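Local coordinates for putative flavoprotein decarboxylase (Streptomyces olivoviridis, PDB 6JLS) that binds flavin mononucleotide and decarboxylates peptidyl cysteine in the biosynthesis of thioviridamide, at residues I130-M135 / R182-V187. Numbering follows the deposited sequence.
Sequences ILAPVM and RSVFAV. With FMN (flavin mononucleotide), chain B.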
loop_
_atom_site.group_PDB
_atom_site.type_symbol
_atom_site.label_atom_id
_atom_site.label_comp_id
_atom_site.label_asym_id
_atom_site.label_seq_id
_atom_site.Cartn_x
_atom_site.Cartn_y
_atom_site.Cartn_z
ATOM N N ILE A 130 0.022 17.752 -37.180
ATOM C CA ILE A 130 1.428 18.077 -37.362
ATOM C C ILE A 130 2.251 17.293 -36.335
ATOM O O ILE A 130 1.948 17.317 -35.137
ATOM C CB ILE A 130 1.681 19.586 -37.245
ATOM C CG1 ILE A 130 1.070 20.328 -38.443
ATOM C CG2 ILE A 130 3.168 19.849 -37.252
ATOM C CD1 ILE A 130 -0.444 20.473 -38.451
ATOM N N LEU A 131 3.287 16.600 -36.807
ATOM C CA LEU A 131 4.154 15.782 -35.972
ATOM C C LEU A 131 5.587 16.297 -36.047
ATOM O O LEU A 131 6.097 16.573 -37.138
ATOM C CB LEU A 131 4.117 14.323 -36.425
ATOM C CG LEU A 131 2.751 13.667 -36.622
ATOM C CD1 LEU A 131 2.935 12.317 -37.254
ATOM C CD2 LEU A 131 2.040 13.527 -35.293
ATOM N N ALA A 132 6.241 16.415 -34.883
ATOM C CA ALA A 132 7.633 16.866 -34.788
ATOM C C ALA A 132 8.492 15.737 -34.216
ATOM O O ALA A 132 8.642 15.622 -32.984
ATOM C CB ALA A 132 7.741 18.126 -33.931
ATOM N N PRO A 133 9.066 14.879 -35.071
ATOM C CA PRO A 133 9.922 13.799 -34.560
ATOM C C PRO A 133 11.120 14.356 -33.810
ATOM O O PRO A 133 11.713 15.367 -34.195
ATOM C CB PRO A 133 10.369 13.057 -35.829
ATOM C CG PRO A 133 9.410 13.465 -36.889
ATOM C CD PRO A 133 8.984 14.867 -36.538
ATOM N N VAL A 134 11.463 13.688 -32.715
ATOM C CA VAL A 134 12.671 13.996 -31.960
ATOM C C VAL A 134 13.264 12.664 -31.537
ATOM O O VAL A 134 12.585 11.858 -30.889
ATOM C CB VAL A 134 12.395 14.881 -30.727
ATOM C CG1 VAL A 134 13.670 15.117 -29.942
ATOM C CG2 VAL A 134 11.783 16.198 -31.135
ATOM N N MET A 135 14.513 12.424 -31.916
ATOM C CA MET A 135 15.224 11.222 -31.505
ATOM C C MET A 135 16.682 11.395 -31.906
ATOM O O MET A 135 17.026 12.292 -32.687
ATOM C CB MET A 135 14.619 9.960 -32.137
ATOM C CG MET A 135 14.652 9.978 -33.667
ATOM S SD MET A 135 13.583 8.771 -34.472
ATOM C CE MET A 135 11.979 9.533 -34.191
ATOM N N ARG A 182 8.669 26.563 -32.384
ATOM C CA ARG A 182 7.713 27.607 -32.739
ATOM C C ARG A 182 7.360 27.556 -34.216
ATOM O O ARG A 182 6.234 27.892 -34.601
ATOM C CB ARG A 182 8.265 28.985 -32.376
ATOM C CG ARG A 182 8.453 29.201 -30.887
ATOM C CD ARG A 182 9.096 30.550 -30.611
ATOM N NE ARG A 182 10.126 30.867 -31.597
ATOM C CZ ARG A 182 11.360 30.369 -31.585
ATOM N NH1 ARG A 182 11.736 29.519 -30.637
ATOM N NH2 ARG A 182 12.221 30.720 -32.531
ATOM N N SER A 183 8.312 27.153 -35.057
ATOM C CA SER A 183 8.022 26.964 -36.471
ATOM C C SER A 183 6.986 25.867 -36.683
ATOM O O SER A 183 6.145 25.968 -37.583
ATOM C CB SER A 183 9.317 26.640 -37.213
ATOM O OG SER A 183 9.083 26.411 -38.587
ATOM N N VAL A 184 7.027 24.823 -35.855
ATOM C CA VAL A 184 6.069 23.729 -35.974
ATOM C C VAL A 184 4.658 24.220 -35.660
ATOM O O VAL A 184 3.704 23.947 -36.401
ATOM C CB VAL A 184 6.493 22.562 -35.061
ATOM C CG1 VAL A 184 5.394 21.497 -34.953
ATOM C CG2 VAL A 184 7.800 21.950 -35.565
ATOM N N PHE A 185 4.506 24.972 -34.567
ATOM C CA PHE A 185 3.180 25.446 -34.200
ATOM C C PHE A 185 2.657 26.503 -35.163
ATOM O O PHE A 185 1.437 26.666 -35.280
ATOM C CB PHE A 185 3.192 25.949 -32.758
ATOM C CG PHE A 185 3.100 24.839 -31.761
ATOM C CD1 PHE A 185 1.865 24.306 -31.413
ATOM C CD2 PHE A 185 4.251 24.271 -31.226
ATOM C CE1 PHE A 185 1.781 23.250 -30.515
ATOM C CE2 PHE A 185 4.178 23.213 -30.324
ATOM C CZ PHE A 185 2.943 22.703 -29.966
ATOM N N ALA A 186 3.548 27.193 -35.880
ATOM C CA ALA A 186 3.101 28.128 -36.904
ATOM C C ALA A 186 2.440 27.393 -38.063
ATOM O O ALA A 186 1.399 27.828 -38.572
ATOM C CB ALA A 186 4.281 28.964 -37.398
ATOM N N VAL A 187 3.031 26.278 -38.495
ATOM C CA VAL A 187 2.445 25.495 -39.582
ATOM C C VAL A 187 1.096 24.922 -39.164
ATOM O O VAL A 187 0.151 24.876 -39.960
ATOM C CB VAL A 187 3.418 24.382 -40.011
ATOM C CG1 VAL A 187 2.844 23.583 -41.160
ATOM C CG2 VAL A 187 4.760 24.973 -40.380
HETATM N N1 FMN B . 12.706 8.446 -27.463
HETATM C C2 FMN B . 12.551 9.196 -28.607
HETATM O O2 FMN B . 11.981 8.705 -29.578
HETATM N N3 FMN B . 13.042 10.484 -28.666
HETATM C C4 FMN B . 13.690 11.035 -27.579
HETATM O O4 FMN B . 14.129 12.187 -27.624
HETATM C C4A FMN B . 13.844 10.280 -26.424
HETATM N N5 FMN B . 14.488 10.822 -25.329
HETATM C C5A FMN B . 14.651 10.080 -24.178
HETATM C C6 FMN B . 15.308 10.651 -23.097
HETATM C C7 FMN B . 15.478 9.919 -21.922
HETATM C C7M FMN B . 16.196 10.561 -20.762
HETATM C C8 FMN B . 14.985 8.602 -21.835
HETATM C C8M FMN B . 15.164 7.807 -20.568
HETATM C C9 FMN B . 14.325 8.033 -22.932
HETATM C C9A FMN B . 14.158 8.774 -24.107
HETATM N N10 FMN B . 13.510 8.230 -25.209
HETATM C C10 FMN B . 13.350 8.979 -26.363
HETATM C "C1'" FMN B . 12.955 6.836 -25.147
HETATM C "C2'" FMN B . 11.439 6.927 -24.906
HETATM O "O2'" FMN B . 11.127 7.542 -23.667
HETATM C "C3'" FMN B . 10.778 5.557 -24.970
HETATM O "O3'" FMN B . 10.833 5.102 -26.301
HETATM C "C4'" FMN B . 9.333 5.663 -24.482
HETATM O "O4'" FMN B . 8.702 4.404 -24.313
HETATM C "C5'" FMN B . 8.502 6.523 -25.423
HETATM O "O5'" FMN B . 7.184 6.449 -24.934
HETATM P P FMN B . 5.996 7.284 -25.602
HETATM O O1P FMN B . 6.294 7.484 -27.077
HETATM O O2P FMN B . 4.709 6.499 -25.465
HETATM O O3P FMN B . 5.892 8.635 -24.941
#
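V184, on the C-terminal helix 182-193, packs against I130 and A132 of strand 129-133, joining helix to sheet in the Rossmann-like fold of FMN-dependent cysteine decarboxylases. The strand belongs to a parallel sheet, where I130 and A132 hydrogen-bond through their backbones to strand 95-101.

The packing is wholly apolar, and the two methyls of V184 share the work. CG1 of V184, anti to the backbone N (chi1 170°), meets CG2 of I130 at 3.6 Å, the two side chains passing alongside one another and pointing opposite ways. CG2 of V184 lies 4.2 Å from CB of A132. Beta-branched residues suit both sites: V184 presents two methyls to the strand from a short stem, and in I130 the branch that meets the helix is CG2, anti to its backbone N. The small A132 is consistent with a close approach of the helix; the CA atoms of A132 and V184 are 7.1 Å apart. On the next turn V187 also points its CB toward the strand, while F185, its CB directed away from strand 129-133, packs on M35, W38 and L39 of helix 32-40 and on V97.

Where the strand gives way to the FMN pocket, van der Waals contacts come first: CG1 of V134 is 3.8 Å from FMN O4, and CB of M135 is 3.8 Å from FMN N3. The main chain supplies the polar bond in this segment: FMN N3 donates a nearly straight hydrogen bond (174°) of 2.7 Å to V134 O.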